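Local coordinates for protein 5-carboxyvanillate decarboxylase (Sphingomonas paucimobilis, PDB 4L6D) that probably decarboxylates 5-carboxyvanillate to vanillate, using a manganese-containing active site within an amidohydrolase fold, at residues 8-13 with 298-303; 70-75 with 109-114; 80-85 with 117-122; 147-152 with 177-182. All coordinates share one frame; numbering follows the deposited sequence. Where two conformers were deposited one is given.

Interaction 1. Residues 8-13 with 298-303. With MN (manganese (II) ion), chain I; VNL (4-hydroxy-3-methoxybenzoate), chain J.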
loop_
_atom_site.group_PDB
_atom_site.type_symbol
_atom_site.label_atom_id
_atom_site.label_comp_id
_atom_site.label_asym_id
_atom_site.label_seq_id
_atom_site.Cartn_x
_atom_site.Cartn_y
_atom_site.Cartn_z
ATOM N N GLU A 8 -20.283 1.265 -4.549
ATOM C CA GLU A 8 -19.609 2.364 -3.843
ATOM C C GLU A 8 -20.058 3.710 -4.390
ATOM O O GLU A 8 -19.246 4.519 -4.847
ATOM C CB GLU A 8 -18.080 2.259 -3.923
ATOM C CG GLU A 8 -17.391 3.050 -2.778
ATOM C CD GLU A 8 -15.880 3.139 -2.933
ATOM O OE1 GLU A 8 -15.203 2.085 -2.864
ATOM O OE2 GLU A 8 -15.363 4.261 -3.125
ATOM N N GLU A 9 -21.362 3.954 -4.324
ATOM C CA GLU A 9 -21.946 5.051 -5.068
ATOM C C GLU A 9 -22.348 6.138 -4.099
ATOM O O GLU A 9 -23.274 5.980 -3.315
ATOM C CB GLU A 9 -23.110 4.538 -5.927
ATOM C CG GLU A 9 -22.736 3.237 -6.673
ATOM C CD GLU A 9 -21.363 3.328 -7.329
ATOM O OE1 GLU A 9 -20.542 2.380 -7.175
ATOM O OE2 GLU A 9 -21.099 4.365 -7.979
ATOM N N ALA A 10 -21.607 7.237 -4.155
ATOM C CA ALA A 10 -21.719 8.312 -3.180
ATOM C C ALA A 10 -22.950 9.179 -3.392
ATOM O O ALA A 10 -23.373 9.424 -4.526
ATOM C CB ALA A 10 -20.463 9.177 -3.238
ATOM N N VAL A 11 -23.491 9.670 -2.279
ATOM C CA VAL A 11 -24.630 10.574 -2.282
ATOM C C VAL A 11 -24.430 11.558 -1.124
ATOM O O VAL A 11 -23.627 11.308 -0.235
ATOM C CB VAL A 11 -25.962 9.786 -2.118
ATOM C CG1 VAL A 11 -26.069 9.154 -0.714
ATOM C CG2 VAL A 11 -27.170 10.645 -2.424
ATOM N N THR A 12 -25.139 12.679 -1.140
ATOM C CA THR A 12 -25.183 13.519 0.050
ATOM C C THR A 12 -26.593 14.048 0.251
ATOM O O THR A 12 -27.465 13.849 -0.599
ATOM C CB THR A 12 -24.164 14.661 0.015
ATOM O OG1 THR A 12 -24.104 15.279 1.311
ATOM C CG2 THR A 12 -24.540 15.707 -1.043
ATOM N N PHE A 13 -26.804 14.711 1.380
ATOM C CA PHE A 13 -28.110 15.245 1.746
ATOM C C PHE A 13 -27.911 16.647 2.288
ATOM O O PHE A 13 -26.866 16.941 2.872
ATOM C CB PHE A 13 -28.770 14.355 2.807
ATOM C CG PHE A 13 -28.867 12.911 2.406
ATOM C CD1 PHE A 13 -29.824 12.499 1.489
ATOM C CD2 PHE A 13 -28.007 11.972 2.951
ATOM C CE1 PHE A 13 -29.906 11.162 1.107
ATOM C CE2 PHE A 13 -28.088 10.633 2.583
ATOM C CZ PHE A 13 -29.043 10.232 1.659
ATOM N N TYR A 298 -19.233 6.391 -8.542
ATOM C CA TYR A 298 -19.964 7.557 -9.028
ATOM C C TYR A 298 -20.298 8.454 -7.818
ATOM O O TYR A 298 -20.561 7.935 -6.739
ATOM C CB TYR A 298 -21.244 7.079 -9.722
ATOM C CG TYR A 298 -22.068 8.198 -10.305
ATOM C CD1 TYR A 298 -21.838 8.647 -11.595
ATOM C CD2 TYR A 298 -23.065 8.823 -9.554
ATOM C CE1 TYR A 298 -22.579 9.678 -12.132
ATOM C CE2 TYR A 298 -23.808 9.854 -10.082
ATOM C CZ TYR A 298 -23.567 10.274 -11.377
ATOM O OH TYR A 298 -24.291 11.308 -11.926
ATOM N N PRO A 299 -20.292 9.794 -7.976
ATOM C CA PRO A 299 -20.054 10.602 -9.179
ATOM C C PRO A 299 -18.601 11.001 -9.372
ATOM O O PRO A 299 -18.295 11.825 -10.244
ATOM C CB PRO A 299 -20.899 11.847 -8.910
ATOM C CG PRO A 299 -20.775 12.042 -7.435
ATOM C CD PRO A 299 -20.775 10.627 -6.855
ATOM N N TYR A 300 -17.714 10.428 -8.574
ATOM C CA TYR A 300 -16.297 10.753 -8.682
ATOM C C TYR A 300 -15.649 10.119 -9.914
ATOM O O TYR A 300 -14.606 10.580 -10.383
ATOM C CB TYR A 300 -15.582 10.355 -7.391
ATOM C CG TYR A 300 -16.125 11.089 -6.170
ATOM C CD1 TYR A 300 -15.809 12.428 -5.940
ATOM C CD2 TYR A 300 -16.974 10.454 -5.266
ATOM C CE1 TYR A 300 -16.314 13.116 -4.833
ATOM C CE2 TYR A 300 -17.481 11.133 -4.153
ATOM C CZ TYR A 300 -17.146 12.458 -3.942
ATOM O OH TYR A 300 -17.636 13.139 -2.849
ATOM N N GLN A 301 -16.268 9.055 -10.424
ATOM C CA GLN A 301 -15.881 8.435 -11.689
ATOM C C GLN A 301 -17.125 8.217 -12.540
ATOM O O GLN A 301 -18.232 8.106 -12.008
ATOM C CB GLN A 301 -15.169 7.108 -11.453
ATOM C CG GLN A 301 -13.872 7.291 -10.703
ATOM C CD GLN A 301 -12.886 6.160 -10.910
ATOM O OE1 GLN A 301 -11.990 5.979 -10.106
ATOM N NE2 GLN A 301 -13.015 5.436 -12.018
ATOM N N PRO A 302 -16.954 8.157 -13.868
ATOM C CA PRO A 302 -18.092 7.969 -14.773
ATOM C C PRO A 302 -18.545 6.515 -14.882
ATOM O O PRO A 302 -17.751 5.588 -14.731
ATOM C CB PRO A 302 -17.526 8.417 -16.119
ATOM C CG PRO A 302 -16.088 8.100 -16.038
ATOM C CD PRO A 302 -15.711 8.431 -14.611
ATOM N N MET A 303 -19.825 6.329 -15.171
ATOM C CA MET A 303 -20.404 4.988 -15.217
ATOM C C MET A 303 -19.984 4.150 -16.415
ATOM O O MET A 303 -19.700 2.967 -16.247
ATOM C CB MET A 303 -21.930 5.059 -15.149
ATOM C CG MET A 303 -22.421 5.725 -13.883
ATOM S SD MET A 303 -24.169 5.403 -13.594
ATOM C CE MET A 303 -24.684 6.897 -12.736
HETATM MN MN MN I . -15.849 6.390 -3.130
HETATM C C1 VNL J . -12.980 11.309 -4.621
HETATM C CO1 VNL J . -13.048 10.058 -5.248
HETATM C CO2 VNL J . -13.644 11.552 -3.402
HETATM C CM1 VNL J . -13.794 9.015 -4.668
HETATM C CM2 VNL J . -14.377 10.529 -2.804
HETATM O OM VNL J . -15.055 10.670 -1.621
HETATM C CZ VNL J . -14.461 9.221 -3.461
HETATM C CC VNL J . -12.210 12.423 -5.280
HETATM C CV VNL J . -15.014 11.920 -0.906
HETATM O O1 VNL J . -11.863 12.334 -6.489
HETATM O O2 VNL J . -11.981 13.463 -4.617
HETATM O O3 VNL J . -15.448 8.392 -3.006
HETATM O O HOH W 1 -18.040 6.465 -3.076
#
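The Tyr300 ring has Ala10 CB at its edge, near the ring plane, 3.7 Å from Tyr300 CE2, while one face lies under the ring of bound 4-hydroxy-3-methoxybenzoate, whose C1 is 3.3 Å from Tyr300 CD1. A flat aromatic residue suits a flat aromatic ligand, the probable product, and a small alanine fits the ring edge. The Tyr298 ring is sandwiched within its own segment, Met303 CE over one face and Pro299 CB over the opposite one; the cis peptide before Pro299 goes with this fold-back. Across the contact, Glu9 bends at chi2 (-46°), turning OE2 to accept from Tyr298 N at 2.8 Å on its syn side, while OE1 takes the N-H groups of Glu8, Ile296 and Asp297. Ala10 N in turn donates to Tyr298 O at 2.9 Å. Glu8 extends the other way and binds manganese through OE2 at 2.2 Å; ligand O3, a water held by Glu8 O, His174 and Asp297 complete the site. Glu8 OE1 is fixed by Tyr172 and Ser272, and Tyr300 OH by Thr77. The loop 298-303 lies against the C-terminal part of strand 5-11, backed by helices 49-54 and 59-67, with strand 71-76 alongside.

Interaction 2. Residues 70-75 with 109-114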
loop_
_atom_site.group_PDB
_atom_site.type_symbol
_atom_site.label_atom_id
_atom_site.label_comp_id
_atom_site.label_asym_id
_atom_site.label_seq_id
_atom_site.Cartn_x
_atom_site.Cartn_y
_atom_site.Cartn_z
ATOM N N ASP A 70 -28.482 -1.704 -13.200
ATOM C CA ASP A 70 -29.703 -2.000 -12.465
ATOM C C ASP A 70 -29.822 -1.184 -11.180
ATOM O O ASP A 70 -30.877 -0.624 -10.894
ATOM C CB ASP A 70 -29.776 -3.498 -12.145
ATOM C CG ASP A 70 -29.699 -4.368 -13.390
ATOM O OD1 ASP A 70 -28.657 -4.349 -14.091
ATOM O OD2 ASP A 70 -30.682 -5.092 -13.655
ATOM N N MET A 71 -28.749 -1.132 -10.398
ATOM C CA MET A 71 -28.796 -0.475 -9.088
ATOM C C MET A 71 -27.532 0.262 -8.681
ATOM O O MET A 71 -26.420 -0.094 -9.079
ATOM C CB MET A 71 -29.084 -1.509 -7.981
ATOM C CG MET A 71 -30.375 -2.287 -8.143
ATOM S SD MET A 71 -30.718 -3.372 -6.738
ATOM C CE MET A 71 -31.396 -2.167 -5.584
ATOM N N HIS A 72 -27.729 1.288 -7.861
ATOM C CA HIS A 72 -26.662 1.838 -7.032
ATOM C C HIS A 72 -26.933 1.498 -5.586
ATOM O O HIS A 72 -28.058 1.693 -5.091
ATOM C CB HIS A 72 -26.615 3.358 -7.107
ATOM C CG HIS A 72 -25.902 3.898 -8.301
ATOM N ND1 HIS A 72 -25.482 5.209 -8.370
ATOM C CD2 HIS A 72 -25.557 3.325 -9.478
ATOM C CE1 HIS A 72 -24.885 5.415 -9.530
ATOM N NE2 HIS A 72 -24.935 4.295 -10.230
ATOM N N LEU A 73 -25.902 0.997 -4.914
ATOM C CA LEU A 73 -25.872 0.942 -3.450
ATOM C C LEU A 73 -25.280 2.258 -2.966
ATOM O O LEU A 73 -24.079 2.512 -3.121
ATOM C CB LEU A 73 -25.028 -0.250 -2.980
ATOM C CG LEU A 73 -24.805 -0.386 -1.476
ATOM C CD1 LEU A 73 -26.113 -0.723 -0.736
ATOM C CD2 LEU A 73 -23.726 -1.444 -1.209
ATOM N N LEU A 74 -26.145 3.106 -2.424
ATOM C CA LEU A 74 -25.769 4.470 -2.050
ATOM C C LEU A 74 -25.119 4.515 -0.674
ATOM O O LEU A 74 -25.479 3.746 0.216
ATOM C CB LEU A 74 -27.006 5.371 -2.042
ATOM C CG LEU A 74 -27.824 5.432 -3.332
ATOM C CD1 LEU A 74 -29.145 6.167 -3.101
ATOM C CD2 LEU A 74 -27.037 6.122 -4.440
ATOM N N SER A 75 -24.183 5.448 -0.503
ATOM C CA SER A 75 -23.538 5.691 0.787
ATOM C C SER A 75 -23.308 7.183 0.935
ATOM O O SER A 75 -22.915 7.849 -0.029
ATOM C CB SER A 75 -22.197 4.941 0.864
ATOM O OG SER A 75 -21.464 5.053 -0.356
ATOM N N THR A 109 -36.191 -0.634 -6.496
ATOM C CA THR A 109 -35.612 -1.554 -7.470
ATOM C C THR A 109 -34.338 -0.983 -8.094
ATOM O O THR A 109 -33.585 -1.717 -8.745
ATOM C CB THR A 109 -36.589 -1.936 -8.594
ATOM O OG1 THR A 109 -36.827 -0.796 -9.423
ATOM C CG2 THR A 109 -37.899 -2.467 -8.022
ATOM N N ARG A 110 -34.097 0.314 -7.886
ATOM C CA ARG A 110 -32.919 0.972 -8.462
ATOM C C ARG A 110 -31.892 1.401 -7.424
ATOM O O ARG A 110 -30.721 1.582 -7.748
ATOM C CB ARG A 110 -33.313 2.187 -9.303
ATOM C CG ARG A 110 -34.395 1.904 -10.363
ATOM C CD ARG A 110 -34.039 0.754 -11.330
ATOM N NE ARG A 110 -32.818 0.968 -12.121
ATOM C CZ ARG A 110 -32.762 1.697 -13.231
ATOM N NH1 ARG A 110 -33.844 2.308 -13.679
ATOM N NH2 ARG A 110 -31.616 1.836 -13.889
ATOM N N PHE A 111 -32.318 1.566 -6.178
ATOM C CA PHE A 111 -31.387 2.026 -5.160
ATOM C C PHE A 111 -31.458 1.188 -3.909
ATOM O O PHE A 111 -32.544 0.856 -3.440
ATOM C CB PHE A 111 -31.618 3.511 -4.850
ATOM C CG PHE A 111 -31.393 4.393 -6.043
ATOM C CD1 PHE A 111 -30.103 4.641 -6.488
ATOM C CD2 PHE A 111 -32.457 4.911 -6.759
ATOM C CE1 PHE A 111 -29.881 5.418 -7.609
ATOM C CE2 PHE A 111 -32.242 5.687 -7.879
ATOM C CZ PHE A 111 -30.952 5.936 -8.307
ATOM N N ALA A 112 -30.283 0.841 -3.398
ATOM C CA ALA A 112 -30.144 0.268 -2.067
ATOM C C ALA A 112 -29.313 1.274 -1.271
ATOM O O ALA A 112 -28.784 2.224 -1.848
ATOM C CB ALA A 112 -29.466 -1.106 -2.132
ATOM N N GLY A 113 -29.195 1.093 0.044
ATOM C CA GLY A 113 -28.493 2.080 0.838
ATOM C C GLY A 113 -27.746 1.555 2.041
ATOM O O GLY A 113 -28.177 0.611 2.703
ATOM N N LEU A 114 -26.611 2.198 2.313
ATOM C CA LEU A 114 -25.815 1.948 3.505
ATOM C C LEU A 114 -26.040 3.083 4.487
ATOM O O LEU A 114 -25.957 4.263 4.124
ATOM C CB LEU A 114 -24.334 1.886 3.145
ATOM C CG LEU A 114 -23.942 0.818 2.112
ATOM C CD1 LEU A 114 -22.442 0.853 1.884
ATOM C CD2 LEU A 114 -24.372 -0.570 2.589
#
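Arg110 curls back through two successive bends (chi2 -55°, chi3 -60°), which bring NE to Asp70 O at 2.8 Å, the carbonyl oxygen lying in the guanidinium plane. The other nitrogens are used as well: NH2 binds Val69 O and NH1 makes a salt bridge to Asp65, so one long, multiply donating side chain ties down the start of both strands. A leucine here would probably leave Asp70 O without this donor and the Asp65 charge without its mate. Beyond it the backbones pair in parallel fashion: His72 N to Arg110 O, Ala112 N to His72 O at 2.9 Å, Leu74 N to Ala112 O, and Leu114 N to Leu74 O at 2.8 Å. On one face of the sheet Leu74 CD1 lies 3.8 Å from Phe111 CD1, and His72 CB meets that ring at its edge. This face is covered by helices 59-67 and 86-106. On the other, Leu73 CD1 sits 3.7 Å from Ala112 CB and 3.8 Å from Leu114 CD2, the two leucines crossing at about a right angle, while Met71 CE also reaches Ala112 CB. Small alanine makes room for these branched and flexible neighbours. With strands only 24° from parallel and helix 86-106 connecting them along the chain, this is the beta-alpha-beta unit of a TIM barrel.

Interaction 3. Residues 80-85 with 117-122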
loop_
_atom_site.group_PDB
_atom_site.type_symbol
_atom_site.label_atom_id
_atom_site.label_comp_id
_atom_site.label_asym_id
_atom_site.label_seq_id
_atom_site.Cartn_x
_atom_site.Cartn_y
_atom_site.Cartn_z
ATOM N N GLY A 80 -18.361 11.691 5.507
ATOM C CA GLY A 80 -19.543 11.351 6.281
ATOM C C GLY A 80 -19.824 12.391 7.344
ATOM O O GLY A 80 -19.792 13.593 7.055
ATOM N N VAL A 81 -20.098 11.929 8.563
ATOM C CA VAL A 81 -20.353 12.816 9.693
ATOM C C VAL A 81 -19.201 12.817 10.684
ATOM O O VAL A 81 -19.321 13.342 11.791
ATOM C CB VAL A 81 -21.658 12.437 10.455
ATOM C CG1 VAL A 81 -22.864 12.497 9.517
ATOM C CG2 VAL A 81 -21.535 11.059 11.107
ATOM N N GLN A 82 -18.079 12.244 10.267
ATOM C CA GLN A 82 -16.971 11.989 11.181
ATOM C C GLN A 82 -16.121 13.195 11.550
ATOM O O GLN A 82 -15.361 13.131 12.512
ATOM C CB GLN A 82 -16.091 10.870 10.632
ATOM C CG GLN A 82 -16.781 9.519 10.649
ATOM C CD GLN A 82 -16.166 8.579 9.646
ATOM O OE1 GLN A 82 -16.743 8.316 8.586
ATOM N NE2 GLN A 82 -14.979 8.069 9.971
ATOM N N MET A 83 -16.243 14.294 10.806
ATOM C CA MET A 83 -15.462 15.486 11.144
ATOM C C MET A 83 -16.097 16.366 12.222
ATOM O O MET A 83 -15.435 17.242 12.773
ATOM C CB MET A 83 -15.180 16.342 9.911
ATOM C CG MET A 83 -14.419 15.605 8.830
ATOM S SD MET A 83 -13.831 16.700 7.537
ATOM C CE MET A 83 -12.440 17.474 8.366
ATOM N N PHE A 84 -17.377 16.142 12.510
ATOM C CA PHE A 84 -18.125 16.989 13.433
ATOM C C PHE A 84 -17.900 16.590 14.891
ATOM O O PHE A 84 -17.386 15.510 15.180
ATOM C CB PHE A 84 -19.625 16.917 13.107
ATOM C CG PHE A 84 -19.951 17.191 11.662
ATOM C CD1 PHE A 84 -19.486 18.333 11.036
ATOM C CD2 PHE A 84 -20.718 16.300 10.927
ATOM C CE1 PHE A 84 -19.782 18.582 9.707
ATOM C CE2 PHE A 84 -21.016 16.548 9.594
ATOM C CZ PHE A 84 -20.546 17.693 8.985
ATOM N N ASP A 85 -18.303 17.450 15.819
ATOM C CA ASP A 85 -18.295 17.040 17.219
ATOM C C ASP A 85 -19.299 15.905 17.421
ATOM O O ASP A 85 -20.116 15.624 16.536
ATOM C CB ASP A 85 -18.588 18.213 18.155
ATOM C CG ASP A 85 -19.932 18.860 17.887
ATOM O OD1 ASP A 85 -20.966 18.178 18.017
ATOM O OD2 ASP A 85 -19.957 20.068 17.570
ATOM N N PHE A 117 -22.899 6.310 10.783
ATOM C CA PHE A 117 -22.991 6.585 12.207
ATOM C C PHE A 117 -21.835 7.471 12.619
ATOM O O PHE A 117 -20.910 7.691 11.845
ATOM C CB PHE A 117 -22.974 5.279 13.017
ATOM C CG PHE A 117 -21.872 4.328 12.624
ATOM C CD1 PHE A 117 -22.066 3.409 11.589
ATOM C CD2 PHE A 117 -20.657 4.338 13.289
ATOM C CE1 PHE A 117 -21.061 2.535 11.213
ATOM C CE2 PHE A 117 -19.641 3.445 12.917
ATOM C CZ PHE A 117 -19.853 2.548 11.878
ATOM N N ALA A 118 -21.890 7.958 13.852
ATOM C CA ALA A 118 -20.847 8.829 14.374
ATOM C C ALA A 118 -20.039 8.106 15.454
ATOM O O ALA A 118 -20.436 8.114 16.619
ATOM C CB ALA A 118 -21.481 10.105 14.940
ATOM N N PRO A 119 -18.907 7.477 15.066
ATOM C CA PRO A 119 -18.100 6.707 16.023
ATOM C C PRO A 119 -17.471 7.588 17.100
ATOM O O PRO A 119 -16.896 7.031 18.034
ATOM C CB PRO A 119 -16.989 6.093 15.145
ATOM C CG PRO A 119 -17.402 6.284 13.740
ATOM C CD PRO A 119 -18.300 7.492 13.724
ATOM N N GLN A 120 -17.544 8.915 16.951
ATOM C CA GLN A 120 -17.160 9.855 18.014
ATOM C C GLN A 120 -17.843 9.513 19.339
ATOM O O GLN A 120 -17.328 9.825 20.418
ATOM C CB GLN A 120 -17.569 11.297 17.652
ATOM C CG GLN A 120 -16.966 11.905 16.388
ATOM C CD GLN A 120 -17.865 11.728 15.182
ATOM O OE1 GLN A 120 -18.212 10.609 14.820
ATOM N NE2 GLN A 120 -18.241 12.837 14.545
ATOM N N ASP A 121 -19.036 8.930 19.245
ATOM C CA ASP A 121 -19.824 8.534 20.411
ATOM C C ASP A 121 -20.231 7.085 20.191
ATOM O O ASP A 121 -21.284 6.818 19.635
ATOM C CB ASP A 121 -21.065 9.424 20.530
ATOM C CG ASP A 121 -21.953 9.070 21.715
ATOM O OD1 ASP A 121 -21.776 8.016 22.363
ATOM O OD2 ASP A 121 -22.873 9.862 22.006
ATOM N N PRO A 122 -19.394 6.141 20.632
ATOM C CA PRO A 122 -19.636 4.727 20.334
ATOM C C PRO A 122 -20.960 4.194 20.876
ATOM O O PRO A 122 -21.615 3.411 20.179
ATOM C CB PRO A 122 -18.463 4.027 21.019
ATOM C CG PRO A 122 -17.355 5.033 20.909
ATOM C CD PRO A 122 -18.047 6.357 21.189
#
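Gln120 sends its CB toward the turn of residues 81-84 and ends on Phe84 and Val81. CG, anti to the carbonyl carbon (chi1 -61°), comes 3.8 Å from Phe84 O; the bend at chi2 (94°) then sets CD about equally far from that oxygen and Gln82 O. At the tip NE2 spends both hydrogens on carbonyls close to the amide plane: Phe84 O at 2.9 Å, nearly straight at 170°, and Val81 O at 3.0 Å. OE1, buried near Gln82 CA, has no polar partner in the model. A primary amide suits here because its two N-H groups bridge the first and last carbonyls of a type I turn, whose own bond from Phe84 N to Val81 O is weak. An alanine here would probably leave both carbonyls without this donor and the turn less firmly pinned. Val81 CG2 packs 4.0 Å from Ala118 CB, and Gln82 CG touches Pro119 CD. The contact joins the loops after strands 71-76 and 111-115, at the C-terminal end where TIM barrels carry their active site.

Interaction 4. Residues 147-152 with 177-182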
loop_
_atom_site.group_PDB
_atom_site.type_symbol
_atom_site.label_atom_id
_atom_site.label_comp_id
_atom_site.label_asym_id
_atom_site.label_seq_id
_atom_site.Cartn_x
_atom_site.Cartn_y
_atom_site.Cartn_z
ATOM N N THR A 147 -11.607 7.745 12.679
ATOM C CA THR A 147 -12.361 8.776 13.381
ATOM C C THR A 147 -11.492 9.342 14.489
ATOM O O THR A 147 -10.891 8.593 15.260
ATOM C CB THR A 147 -13.678 8.239 13.979
ATOM O OG1 THR A 147 -14.471 7.672 12.932
ATOM C CG2 THR A 147 -14.473 9.372 14.655
ATOM N N ASN A 148 -11.412 10.668 14.546
ATOM C CA ASN A 148 -10.606 11.359 15.551
ATOM C C ASN A 148 -9.140 10.926 15.522
ATOM O O ASN A 148 -8.455 10.936 16.539
ATOM C CB ASN A 148 -11.208 11.203 16.955
ATOM C CG ASN A 148 -12.603 11.788 17.058
ATOM O OD1 ASN A 148 -12.931 12.761 16.379
ATOM N ND2 ASN A 148 -13.428 11.202 17.915
ATOM N N ASP A 149 -8.688 10.547 14.331
ATOM C CA ASP A 149 -7.307 10.140 14.088
ATOM C C ASP A 149 -6.928 8.882 14.851
ATOM O O ASP A 149 -5.764 8.658 15.173
ATOM C CB ASP A 149 -6.367 11.305 14.373
ATOM C CG ASP A 149 -6.728 12.517 13.555
ATOM O OD1 ASP A 149 -6.558 12.441 12.320
ATOM O OD2 ASP A 149 -7.239 13.510 14.136
ATOM N N LEU A 150 -7.936 8.062 15.121
ATOM C CA LEU A 150 -7.742 6.742 15.701
ATOM C C LEU A 150 -8.239 5.717 14.707
ATOM O O LEU A 150 -9.170 5.980 13.939
ATOM C CB LEU A 150 -8.541 6.597 16.990
ATOM C CG LEU A 150 -8.198 7.563 18.109
ATOM C CD1 LEU A 150 -9.194 7.405 19.237
ATOM C CD2 LEU A 150 -6.788 7.314 18.590
ATOM N N TYR A 151 -7.632 4.530 14.747
ATOM C CA TYR A 151 -8.016 3.432 13.875
ATOM C C TYR A 151 -8.864 2.410 14.632
ATOM O O TYR A 151 -8.985 2.486 15.859
ATOM C CB TYR A 151 -6.766 2.809 13.247
ATOM C CG TYR A 151 -6.076 3.800 12.341
ATOM C CD1 TYR A 151 -6.659 4.175 11.137
ATOM C CD2 TYR A 151 -4.864 4.380 12.693
ATOM C CE1 TYR A 151 -6.055 5.107 10.301
ATOM C CE2 TYR A 151 -4.245 5.320 11.859
ATOM C CZ TYR A 151 -4.844 5.668 10.664
ATOM O OH TYR A 151 -4.234 6.597 9.835
ATOM N N TYR A 152 -9.447 1.462 13.901
ATOM C CA TYR A 152 -10.510 0.633 14.476
ATOM C C TYR A 152 -10.018 -0.583 15.255
ATOM O O TYR A 152 -10.818 -1.428 15.654
ATOM C CB TYR A 152 -11.588 0.282 13.436
ATOM C CG TYR A 152 -12.312 1.532 12.987
ATOM C CD1 TYR A 152 -12.776 2.454 13.923
ATOM C CD2 TYR A 152 -12.460 1.829 11.641
ATOM C CE1 TYR A 152 -13.398 3.623 13.528
ATOM C CE2 TYR A 152 -13.098 2.987 11.232
ATOM C CZ TYR A 152 -13.554 3.883 12.180
ATOM O OH TYR A 152 -14.173 5.055 11.793
ATOM N N ALA A 177 -9.149 10.999 3.802
ATOM C CA ALA A 177 -7.745 11.375 3.723
ATOM C C ALA A 177 -6.950 10.808 4.904
ATOM O O ALA A 177 -7.495 10.626 6.003
ATOM C CB ALA A 177 -7.609 12.899 3.675
ATOM N N PRO A 178 -5.653 10.535 4.679
ATOM C CA PRO A 178 -4.728 10.149 5.748
ATOM C C PRO A 178 -4.933 10.927 7.052
ATOM O O PRO A 178 -5.020 12.157 7.041
ATOM C CB PRO A 178 -3.372 10.470 5.139
ATOM C CG PRO A 178 -3.575 10.111 3.675
ATOM C CD PRO A 178 -4.997 10.507 3.356
ATOM N N SER A 179 -4.996 10.195 8.162
ATOM C CA SER A 179 -5.161 10.795 9.485
ATOM C C SER A 179 -3.941 11.607 9.877
ATOM O O SER A 179 -2.913 11.596 9.193
ATOM C CB SER A 179 -5.367 9.711 10.545
ATOM O OG SER A 179 -4.122 9.110 10.880
ATOM N N LYS A 180 -4.039 12.284 11.015
ATOM C CA LYS A 180 -2.939 13.115 11.491
ATOM C C LYS A 180 -1.708 12.280 11.835
ATOM O O LYS A 180 -0.596 12.803 11.898
ATOM C CB LYS A 180 -3.371 13.986 12.678
ATOM C CG LYS A 180 -4.349 15.096 12.322
ATOM C CD LYS A 180 -4.751 15.901 13.551
ATOM C CE LYS A 180 -5.722 16.999 13.145
ATOM N NZ LYS A 180 -5.967 17.967 14.242
ATOM N N GLN A 181 -1.897 10.980 12.027
ATOM C CA GLN A 181 -0.773 10.102 12.307
ATOM C C GLN A 181 0.160 10.005 11.111
ATOM O O GLN A 181 1.359 9.764 11.274
ATOM C CB GLN A 181 -1.272 8.707 12.676
ATOM C CG GLN A 181 -2.160 8.701 13.919
ATOM C CD GLN A 181 -2.261 7.324 14.544
ATOM O OE1 GLN A 181 -1.274 6.588 14.612
ATOM N NE2 GLN A 181 -3.448 6.973 15.020
ATOM N N ILE A 182 -0.387 10.180 9.909
ATOM C CA ILE A 182 0.387 9.938 8.692
ATOM C C ILE A 182 0.311 11.060 7.649
ATOM O O ILE A 182 0.975 10.981 6.614
ATOM C CB ILE A 182 -0.011 8.601 8.013
ATOM C CG1 ILE A 182 -1.520 8.569 7.720
ATOM C CG2 ILE A 182 0.380 7.429 8.895
ATOM C CD1 ILE A 182 -1.939 7.489 6.716
#
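Ser179 points its CB toward the loop 147-152, and its OG, placed between the backbone N and the carbonyl carbon (chi1 78°), donates to Tyr151 OH at 2.7 Å. The same OG accepts from Gln181 N at 3.1 Å, an ST turn, so a small hydroxyl both gives and takes. Tyr151 OH also bonds to Glu201, whose carboxylate accepts from Ser179 N as well. Next, Lys180 N donates to Asp149 OD1 at 2.8 Å, approaching from above the carboxylate plane. The extended lysine side chain then runs past the acid: its CD lies 3.5 Å from Asp149 OD2, but NZ stays 4.6 Å from that oxygen, so the opposite charges are near without touching. Asp149 is offered by a type I' turn, Thr147 to Leu150, in which Asn148 and Asp149 both take positive phi. The turn belongs to the loop after barrel strand 140-144; its partner is the loop following strand 171-174. Gln181 comes next, its amide nitrogen NE2 giving a hydrogen bond of 2.9 Å to Asp149 O, which lies in the amide plane. The Gln181 and Tyr151 side chains slide past each other in opposite directions, NE2 lying 3.7 Å from Tyr151 CE2 with amide and ring planes 54° apart. Ile182, with CG1 4.0 Å from Tyr151 OH, adds apolar bulk beside the hydroxyl, and Ala185 of the second subunit packs on Tyr151, Gln181 and Ile182.

In the fold
All four contacts belong to one barrel of eight parallel strands. Interaction 1 spans almost the whole chain, joining the first strand to the loop after the last, and encloses the other three. It touches interaction 2, about 11 Å away between centres, because strands 5-11 and 71-76 are neighbours. Interactions 2 and 3 alternate along the chain, pairing first two strands and then the loops that leave them, centres about 23 Å apart. Interaction 4 follows in series, its centre about 13 Å from that of interaction 3, tied by Gln82 and Thr147. Interactions 3 and 4 join neighbouring loops at the barrel's C-terminal end, while interactions 1 and 4 both touch the second subunit.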